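HEPN domain-containing protein (Thermotoga maritima, PDB 1O3U) is of unknown function but belongs to the HEPN domain family, an all-helical fold, and forms a homodimer in the crystal. Local coordinates at residues A[33-38]-A[112-117]; A[42-47]-A[64-69]; A[48-53]-A[126-131]. All coordinates share one frame; numbering follows the deposited sequence. Where two conformers were deposited one is given.

In the fold
Helix 32-54 is the shared spine of all three contacts. Interactions 1 and 3 join its early and late parts to helix 104-132, which runs alongside it in the same direction; their centres are about 22 Å apart, on opposite sides of the chain's centre. Interaction 2 brings in the short helix 63-70, and the centre of interaction 2 is about 17 Å from that of interaction 1. Interactions 2 and 3 are neighbours, centres about 9 Å apart, and they touch: the ring of Phe-66 packs on Lys-48, and Phe-51 packs on Glu-69. All three contacts are buried within the helical domain, and interaction 1 also holds Cys-36 of the disulfide to Cys-91.

Interaction 1 of 3, residues A[33-38]-A[112-117]; sequences NWACFS and IEAERL
Cys-36 SG is joined to Cys-91 SG in a disulfide, and Leu-117 CD1 of helix 104-132 packs against Cys-36 SG at 3.5 Å. Cys-36 was modelled in two conformers, so this SG contact holds for one of them and the sulfur's exact place is less certain. In that conformer SG stands opposite the backbone N (chi1 173°), and CD1 of Leu-117 lies nearer to SG than to Cys-36 CB, which it reaches at 4.0 Å. One methyl branch therefore does the touching on the leucine side, carried out by an extended side chain whose CD1 is anti to its CA (chi2 178°).

The second meeting is smaller. Ala-35 CB and Ala-114 CB approach to 4.3 Å, methyl against methyl, with Ala-35 pointing its methyl at the other helix. These small residues let the backbones come near: Cys-36 CA is 5.7 Å from Ala-114 CA. Within the HEPN helical bundle this is where helices 32-54 and 104-132, running the same way, draw together, and helix 11-28 packs on both, Leu-27 on Ala-114 and Ala-23 on Ser-38.

All four touching residues are buried, and their contacts are apolar. Other faces of the same turns serve other neighbours. Trp-34 turns to the dimer interface, its ring stacked on His-22 of the second subunit, with Asn-33 ND2 over one face of the indole, toward its rim. On helix 104-132, Arg-116 NH1 makes a salt bridge to Glu-86 and a hydrogen bond to Tyr-120 OH.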
loop_
_atom_site.group_PDB
_atom_site.type_symbol
_atom_site.label_atom_id
_atom_site.label_comp_id
_atom_site.label_asym_id
_atom_site.label_seq_id
_atom_site.Cartn_x
_atom_site.Cartn_y
_atom_site.Cartn_z
ATOM N N ASN A 33 5.250 -13.374 4.742
ATOM C CA ASN A 33 6.014 -12.209 4.377
ATOM C C ASN A 33 5.150 -11.090 3.837
ATOM O O ASN A 33 5.280 -9.936 4.251
ATOM C CB ASN A 33 7.129 -12.541 3.348
ATOM C CG ASN A 33 6.605 -13.178 2.013
ATOM O OD1 ASN A 33 5.526 -13.847 1.931
ATOM N ND2 ASN A 33 7.402 -12.983 0.953
ATOM N N TRP A 34 4.250 -11.433 2.939
ATOM C CA TRP A 34 3.399 -10.422 2.335
ATOM C C TRP A 34 2.360 -9.917 3.334
ATOM O O TRP A 34 2.031 -8.727 3.337
ATOM C CB TRP A 34 2.757 -10.975 1.061
ATOM C CG TRP A 34 3.722 -11.004 -0.087
ATOM C CD1 TRP A 34 4.118 -12.100 -0.793
ATOM C CD2 TRP A 34 4.420 -9.887 -0.656
ATOM N NE1 TRP A 34 5.013 -11.736 -1.772
ATOM C CE2 TRP A 34 5.208 -10.377 -1.721
ATOM C CE3 TRP A 34 4.446 -8.508 -0.387
ATOM C CZ2 TRP A 34 6.019 -9.546 -2.497
ATOM C CZ3 TRP A 34 5.230 -7.685 -1.162
ATOM C CH2 TRP A 34 6.025 -8.206 -2.203
ATOM N N ALA A 35 1.891 -10.796 4.220
ATOM C CA ALA A 35 0.944 -10.398 5.247
ATOM C C ALA A 35 1.575 -9.329 6.152
ATOM O O ALA A 35 0.927 -8.369 6.514
ATOM C CB ALA A 35 0.475 -11.588 6.060
ATOM N N CYS A 36 2.828 -9.533 6.507
ATOM C CA CYS A 36 3.611 -8.571 7.263
ATOM C C CYS A 36 3.675 -7.234 6.536
ATOM O O CYS A 36 3.364 -6.200 7.089
ATOM C CB CYS A 36 5.007 -9.122 7.470
ATOM S SG CYS A 36 6.126 -7.956 8.212
ATOM N N PHE A 37 4.017 -7.279 5.255
ATOM C CA PHE A 37 4.119 -6.062 4.439
ATOM C C PHE A 37 2.803 -5.253 4.399
ATOM O O PHE A 37 2.787 -4.045 4.641
ATOM C CB PHE A 37 4.555 -6.472 3.029
ATOM C CG PHE A 37 4.623 -5.337 2.068
ATOM C CD1 PHE A 37 5.665 -4.436 2.117
ATOM C CD2 PHE A 37 3.660 -5.185 1.088
ATOM C CE1 PHE A 37 5.742 -3.382 1.210
ATOM C CE2 PHE A 37 3.717 -4.121 0.202
ATOM C CZ PHE A 37 4.768 -3.245 0.243
ATOM N N SER A 38 1.704 -5.933 4.090
ATOM C CA SER A 38 0.384 -5.315 4.010
ATOM C C SER A 38 -0.034 -4.713 5.366
ATOM O O SER A 38 -0.698 -3.686 5.421
ATOM C CB SER A 38 -0.647 -6.349 3.607
ATOM O OG SER A 38 -0.475 -6.728 2.260
ATOM N N ILE A 112 2.533 -17.578 13.339
ATOM C CA ILE A 112 2.213 -16.841 14.554
ATOM C C ILE A 112 2.651 -15.376 14.455
ATOM O O ILE A 112 1.907 -14.451 14.815
ATOM C CB ILE A 112 2.883 -17.533 15.789
ATOM C CG1 ILE A 112 2.246 -18.908 15.999
ATOM C CG2 ILE A 112 2.711 -16.661 17.004
ATOM C CD1 ILE A 112 2.956 -19.816 16.941
ATOM N N GLU A 113 3.847 -15.175 13.938
ATOM C CA GLU A 113 4.414 -13.851 13.784
ATOM C C GLU A 113 3.538 -12.998 12.851
ATOM O O GLU A 113 3.235 -11.828 13.172
ATOM C CB GLU A 113 5.854 -13.962 13.291
ATOM C CG GLU A 113 6.565 -12.633 13.125
ATOM C CD GLU A 113 7.932 -12.798 12.478
ATOM O OE1 GLU A 113 8.005 -13.386 11.371
ATOM O OE2 GLU A 113 8.929 -12.357 13.077
ATOM N N ALA A 114 3.113 -13.589 11.724
ATOM C CA ALA A 114 2.258 -12.899 10.751
ATOM C C ALA A 114 0.883 -12.606 11.364
ATOM O O ALA A 114 0.371 -11.503 11.179
ATOM C CB ALA A 114 2.120 -13.688 9.491
ATOM N N GLU A 115 0.295 -13.560 12.086
ATOM C CA GLU A 115 -0.989 -13.312 12.773
ATOM C C GLU A 115 -0.887 -12.155 13.747
ATOM O O GLU A 115 -1.777 -11.333 13.809
ATOM C CB GLU A 115 -1.492 -14.513 13.557
ATOM C CG GLU A 115 -2.419 -15.421 12.815
ATOM C CD GLU A 115 -2.861 -16.606 13.656
ATOM O OE1 GLU A 115 -3.435 -16.393 14.759
ATOM O OE2 GLU A 115 -2.628 -17.745 13.205
ATOM N N ARG A 116 0.194 -12.130 14.511
ATOM C CA ARG A 116 0.486 -11.075 15.467
ATOM C C ARG A 116 0.507 -9.698 14.778
ATOM O O ARG A 116 -0.125 -8.722 15.253
ATOM C CB ARG A 116 1.841 -11.391 16.134
ATOM C CG ARG A 116 2.118 -10.729 17.372
ATOM C CD ARG A 116 3.040 -11.528 18.298
ATOM N NE ARG A 116 4.321 -11.870 17.676
ATOM C CZ ARG A 116 5.264 -10.986 17.399
ATOM N NH1 ARG A 116 5.085 -9.712 17.682
ATOM N NH2 ARG A 116 6.401 -11.368 16.815
ATOM N N LEU A 117 1.252 -9.616 13.695
ATOM C CA LEU A 117 1.401 -8.342 12.994
ATOM C C LEU A 117 0.069 -7.886 12.378
ATOM O O LEU A 117 -0.242 -6.695 12.333
ATOM C CB LEU A 117 2.511 -8.418 11.949
ATOM C CG LEU A 117 3.892 -8.732 12.529
ATOM C CD1 LEU A 117 4.911 -8.832 11.429
ATOM C CD2 LEU A 117 4.267 -7.675 13.529
#

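Interaction 2 of 3, residues A[42-47]-A[64-69]; sequences AAEKAV and PDFLGE
Val-47 and Phe-66 meet at a slant, while Val-47 and Leu-67 cross at roughly a right angle, so the two methyls of the valine are shared between two neighbours on helix 63-70. CG1 comes closest to the root of the phenylalanine side chain: Val-47 CG1 is 3.4 Å from Phe-66 CB, a tight fit for two aliphatic carbons. The other branch turns to the leucine, with Val-47 CG2 at 3.8 Å from Leu-67 CD2. The split follows from the valine rotamer, which sets CG1 opposite the backbone N (chi1 -179°) and CG2 opposite the carbonyl carbon.

The Phe-66 ring reaches helix 32-54 between Glu-44 and Lys-48. Its CE2 is 4.4 Å from Glu-44 CB, Glu-44 O stands obliquely to the ring at 4.2 Å from Phe-66 CD2, and Lys-48 packs at CZ. The two segments run in the same general direction, tilted by 26°, with 9.6 Å between their axes at closest approach.

Other helices surround the contact. Val-47 also rests on Ile-124 and Cys-128 of helix 104-132, and Leu-67 on Met-81 and Ala-84 of helix 78-88, so helix 63-70 is seated against the main bundle of the HEPN fold. Apart from the Glu-44 carbonyl near the ring, carbon meets carbon, so the hold rests on shape and burial.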
loop_
_atom_site.group_PDB
_atom_site.type_symbol
_atom_site.label_atom_id
_atom_site.label_comp_id
_atom_site.label_asym_id
_atom_site.label_seq_id
_atom_site.Cartn_x
_atom_site.Cartn_y
_atom_site.Cartn_z
ATOM N N ALA A 42 -1.196 -0.920 6.174
ATOM C CA ALA A 42 -2.512 -0.678 6.772
ATOM C C ALA A 42 -2.355 0.237 7.985
ATOM O O ALA A 42 -3.119 1.182 8.147
ATOM C CB ALA A 42 -3.136 -1.946 7.175
ATOM N N ALA A 43 -1.357 -0.046 8.828
ATOM C CA ALA A 43 -1.168 0.737 10.072
ATOM C C ALA A 43 -0.745 2.181 9.720
ATOM O O ALA A 43 -1.239 3.156 10.282
ATOM C CB ALA A 43 -0.143 0.084 10.945
ATOM N N GLU A 44 0.181 2.303 8.792
ATOM C CA GLU A 44 0.587 3.616 8.265
ATOM C C GLU A 44 -0.578 4.470 7.771
ATOM O O GLU A 44 -0.727 5.660 8.123
ATOM C CB GLU A 44 1.609 3.411 7.131
ATOM C CG GLU A 44 2.935 2.916 7.609
ATOM C CD GLU A 44 3.983 2.824 6.513
ATOM O OE1 GLU A 44 3.907 3.608 5.500
ATOM O OE2 GLU A 44 4.912 1.989 6.727
ATOM N N LYS A 45 -1.414 3.877 6.932
ATOM C CA LYS A 45 -2.528 4.586 6.353
ATOM C C LYS A 45 -3.541 5.000 7.445
ATOM O O LYS A 45 -4.096 6.089 7.375
ATOM C CB LYS A 45 -3.173 3.766 5.235
ATOM C CG LYS A 45 -2.290 3.630 3.973
ATOM C CD LYS A 45 -3.028 2.998 2.825
ATOM C CE LYS A 45 -2.172 2.849 1.557
ATOM N NZ LYS A 45 -1.554 1.515 1.359
ATOM N N ALA A 46 -3.752 4.145 8.449
ATOM C CA ALA A 46 -4.734 4.399 9.508
ATOM C C ALA A 46 -4.283 5.658 10.278
ATOM O O ALA A 46 -5.062 6.577 10.515
ATOM C CB ALA A 46 -4.822 3.227 10.453
ATOM N N VAL A 47 -3.016 5.730 10.614
ATOM C CA VAL A 47 -2.535 6.897 11.379
ATOM C C VAL A 47 -2.584 8.187 10.546
ATOM O O VAL A 47 -2.950 9.263 11.046
ATOM C CB VAL A 47 -1.133 6.662 11.955
ATOM C CG1 VAL A 47 -0.678 7.878 12.761
ATOM C CG2 VAL A 47 -1.091 5.409 12.822
ATOM N N PRO A 64 5.913 4.048 13.760
ATOM C CA PRO A 64 6.491 4.741 14.908
ATOM C C PRO A 64 6.673 6.235 14.673
ATOM O O PRO A 64 6.397 6.963 15.614
ATOM C CB PRO A 64 7.845 4.052 15.105
ATOM C CG PRO A 64 7.680 2.755 14.560
ATOM C CD PRO A 64 6.767 2.916 13.362
ATOM N N ASP A 65 7.049 6.664 13.460
ATOM C CA ASP A 65 7.211 8.086 13.144
ATOM C C ASP A 65 5.883 8.799 13.380
ATOM O O ASP A 65 5.807 9.756 14.131
ATOM C CB ASP A 65 7.646 8.336 11.681
ATOM C CG ASP A 65 9.105 8.040 11.423
ATOM O OD1 ASP A 65 9.911 7.985 12.380
ATOM O OD2 ASP A 65 9.532 7.849 10.260
ATOM N N PHE A 66 4.824 8.307 12.752
ATOM C CA PHE A 66 3.542 8.998 12.805
ATOM C C PHE A 66 2.930 8.953 14.214
ATOM O O PHE A 66 2.399 9.940 14.692
ATOM C CB PHE A 66 2.559 8.415 11.799
ATOM C CG PHE A 66 3.049 8.411 10.367
ATOM C CD1 PHE A 66 3.588 9.536 9.784
ATOM C CD2 PHE A 66 2.873 7.283 9.582
ATOM C CE1 PHE A 66 3.994 9.522 8.464
ATOM C CE2 PHE A 66 3.301 7.271 8.255
ATOM C CZ PHE A 66 3.851 8.399 7.706
ATOM N N LEU A 67 2.989 7.815 14.887
ATOM C CA LEU A 67 2.476 7.752 16.283
ATOM C C LEU A 67 3.232 8.641 17.243
ATOM O O LEU A 67 2.650 9.213 18.158
ATOM C CB LEU A 67 2.511 6.319 16.811
ATOM C CG LEU A 67 1.486 5.346 16.307
ATOM C CD1 LEU A 67 1.630 4.073 17.134
ATOM C CD2 LEU A 67 0.027 5.920 16.442
ATOM N N GLY A 68 4.537 8.783 17.041
ATOM C CA GLY A 68 5.323 9.685 17.852
ATOM C C GLY A 68 4.843 11.111 17.687
ATOM O O GLY A 68 4.685 11.806 18.667
ATOM N N GLU A 69 4.611 11.558 16.449
ATOM C CA GLU A 69 4.125 12.920 16.187
ATOM C C GLU A 69 2.734 13.093 16.812
ATOM O O GLU A 69 2.420 14.123 17.412
ATOM C CB GLU A 69 4.036 13.219 14.663
ATOM C CG GLU A 69 5.323 13.611 13.945
ATOM C CD GLU A 69 5.111 13.811 12.432
ATOM O OE1 GLU A 69 4.350 14.737 12.017
ATOM O OE2 GLU A 69 5.706 13.025 11.656
#

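Interaction 3 of 3, residues A[48-53]-A[126-131]; sequences KAVFQR and RFCEDL
Val-50 sits against Cys-128 on the close side of this contact, with Leu-131 touching it more loosely. The close side is made by one methyl: Val-50 CG2 lies 3.9 Å from both Cys-128 CB and Cys-128 SG, so it rests alongside the CB-SG bond. Cys-128 keeps SG beside its backbone N (chi1 -65°), and that places the sulfur near Ala-46 O on the preceding turn of helix 32-54 as well. Met-13 of helix 11-28 also packs on Cys-128.

Toward Leu-131 the fit is slacker. Val-50 CG1 and Leu-131 CD1 are 4.3 Å apart, and Leu-131 is partly exposed, leaning on Phe-74 of a loop. Further round the helices the surface takes over with Gln-52, Arg-53, Arg-126 and Asp-130; Gln-52 OE1 is hydrogen-bonded to His-12 ND1 of helix 11-28.

The joint thus brings the later turns of helices 32-54 and 104-132 together within the HEPN bundle. A branched aliphatic side chain against a thiol-bearing one and a leucine gives an apolar seam that relies on dispersion and burial.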
loop_
_atom_site.group_PDB
_atom_site.type_symbol
_atom_site.label_atom_id
_atom_site.label_comp_id
_atom_site.label_asym_id
_atom_site.label_seq_id
_atom_site.Cartn_x
_atom_site.Cartn_y
_atom_site.Cartn_z
ATOM N N LYS A 48 -2.236 8.093 9.271
ATOM C CA LYS A 48 -2.357 9.232 8.360
ATOM C C LYS A 48 -3.793 9.781 8.258
ATOM O O LYS A 48 -3.990 10.993 8.065
ATOM C CB LYS A 48 -1.871 8.873 6.963
ATOM C CG LYS A 48 -0.409 8.689 6.873
ATOM C CD LYS A 48 -0.021 8.392 5.417
ATOM C CE LYS A 48 1.430 7.952 5.318
ATOM N N ALA A 49 -4.782 8.893 8.374
ATOM C CA ALA A 49 -6.185 9.315 8.369
ATOM C C ALA A 49 -6.459 10.287 9.531
ATOM O O ALA A 49 -7.216 11.236 9.367
ATOM C CB ALA A 49 -7.115 8.113 8.450
ATOM N N VAL A 50 -5.779 10.094 10.669
ATOM C CA VAL A 50 -5.934 11.011 11.815
ATOM C C VAL A 50 -5.322 12.386 11.516
ATOM O O VAL A 50 -5.923 13.437 11.822
ATOM C CB VAL A 50 -5.319 10.461 13.113
ATOM C CG1 VAL A 50 -5.602 11.409 14.276
ATOM C CG2 VAL A 50 -5.862 9.045 13.434
ATOM N N PHE A 51 -4.098 12.382 11.000
ATOM C CA PHE A 51 -3.489 13.615 10.509
ATOM C C PHE A 51 -4.375 14.338 9.503
ATOM O O PHE A 51 -4.537 15.540 9.637
ATOM C CB PHE A 51 -2.085 13.399 9.930
ATOM C CG PHE A 51 -1.053 13.115 10.969
ATOM C CD1 PHE A 51 -0.848 11.823 11.430
ATOM C CD2 PHE A 51 -0.294 14.146 11.511
ATOM C CE1 PHE A 51 0.121 11.541 12.403
ATOM C CE2 PHE A 51 0.665 13.877 12.496
ATOM C CZ PHE A 51 0.852 12.559 12.947
ATOM N N GLN A 52 -4.968 13.631 8.535
ATOM C CA GLN A 52 -5.775 14.274 7.492
ATOM C C GLN A 52 -7.003 14.954 8.117
ATOM O O GLN A 52 -7.322 16.065 7.777
ATOM C CB GLN A 52 -6.249 13.305 6.406
ATOM C CG GLN A 52 -6.731 14.064 5.148
ATOM C CD GLN A 52 -7.618 13.242 4.192
ATOM O OE1 GLN A 52 -7.532 12.025 4.143
ATOM N NE2 GLN A 52 -8.460 13.938 3.416
ATOM N N ARG A 53 -7.674 14.267 9.027
ATOM C CA ARG A 53 -8.833 14.846 9.728
ATOM C C ARG A 53 -8.440 16.084 10.546
ATOM O O ARG A 53 -9.184 17.059 10.593
ATOM C CB ARG A 53 -9.481 13.814 10.632
ATOM C CG ARG A 53 -10.640 14.333 11.493
ATOM C CD ARG A 53 -11.907 14.629 10.754
ATOM N NE ARG A 53 -12.888 15.266 11.652
ATOM C CZ ARG A 53 -13.850 16.075 11.268
ATOM N NH1 ARG A 53 -14.007 16.384 9.984
ATOM N NH2 ARG A 53 -14.672 16.586 12.172
ATOM N N ARG A 126 -8.374 0.226 14.617
ATOM C CA ARG A 126 -9.527 0.394 15.496
ATOM C C ARG A 126 -9.292 1.546 16.497
ATOM O O ARG A 126 -10.195 2.322 16.774
ATOM C CB ARG A 126 -9.814 -0.917 16.212
ATOM C CG ARG A 126 -10.340 -2.008 15.257
ATOM C CD ARG A 126 -10.593 -3.339 15.931
ATOM N NE ARG A 126 -11.373 -4.226 15.081
ATOM C CZ ARG A 126 -11.625 -5.492 15.361
ATOM N NH1 ARG A 126 -11.180 -6.042 16.475
ATOM N NH2 ARG A 126 -12.347 -6.203 14.532
ATOM N N PHE A 127 -8.063 1.707 16.957
ATOM C CA PHE A 127 -7.702 2.871 17.792
ATOM C C PHE A 127 -7.901 4.202 17.048
ATOM O O PHE A 127 -8.509 5.195 17.583
ATOM C CB PHE A 127 -6.261 2.781 18.237
ATOM C CG PHE A 127 -5.825 3.962 19.056
ATOM C CD1 PHE A 127 -6.147 4.057 20.374
ATOM C CD2 PHE A 127 -5.076 4.980 18.474
ATOM C CE1 PHE A 127 -5.709 5.160 21.132
ATOM C CE2 PHE A 127 -4.657 6.058 19.212
ATOM C CZ PHE A 127 -4.976 6.149 20.535
ATOM N N CYS A 128 -7.362 4.270 15.834
ATOM C CA CYS A 128 -7.555 5.423 14.972
ATOM C C CYS A 128 -9.040 5.672 14.658
ATOM O O CYS A 128 -9.484 6.835 14.680
ATOM C CB CYS A 128 -6.758 5.292 13.684
ATOM S SG CYS A 128 -4.979 5.294 13.948
ATOM N N GLU A 129 -9.797 4.611 14.395
ATOM C CA GLU A 129 -11.274 4.733 14.223
ATOM C C GLU A 129 -11.920 5.370 15.459
ATOM O O GLU A 129 -12.718 6.308 15.349
ATOM C CB GLU A 129 -11.916 3.373 13.920
ATOM C CG GLU A 129 -11.710 2.910 12.510
ATOM C CD GLU A 129 -12.196 1.521 12.216
ATOM O OE1 GLU A 129 -12.404 0.743 13.183
ATOM O OE2 GLU A 129 -12.337 1.202 11.006
ATOM N N ASP A 130 -11.551 4.885 16.636
ATOM C CA ASP A 130 -12.062 5.387 17.900
ATOM C C ASP A 130 -11.728 6.862 18.092
ATOM O O ASP A 130 -12.576 7.633 18.537
ATOM C CB ASP A 130 -11.529 4.563 19.075
ATOM C CG ASP A 130 -12.151 3.156 19.147
ATOM O OD1 ASP A 130 -13.000 2.804 18.273
ATOM O OD2 ASP A 130 -11.860 2.349 20.077
ATOM N N LEU A 131 -10.497 7.238 17.757
ATOM C CA LEU A 131 -10.071 8.631 17.770
ATOM C C LEU A 131 -10.888 9.506 16.780
ATOM O O LEU A 131 -11.439 10.560 17.176
ATOM C CB LEU A 131 -8.552 8.718 17.473
ATOM C CG LEU A 131 -7.597 9.080 18.593
ATOM C CD1 LEU A 131 -6.209 9.298 18.009
ATOM C CD2 LEU A 131 -8.100 10.385 19.373
#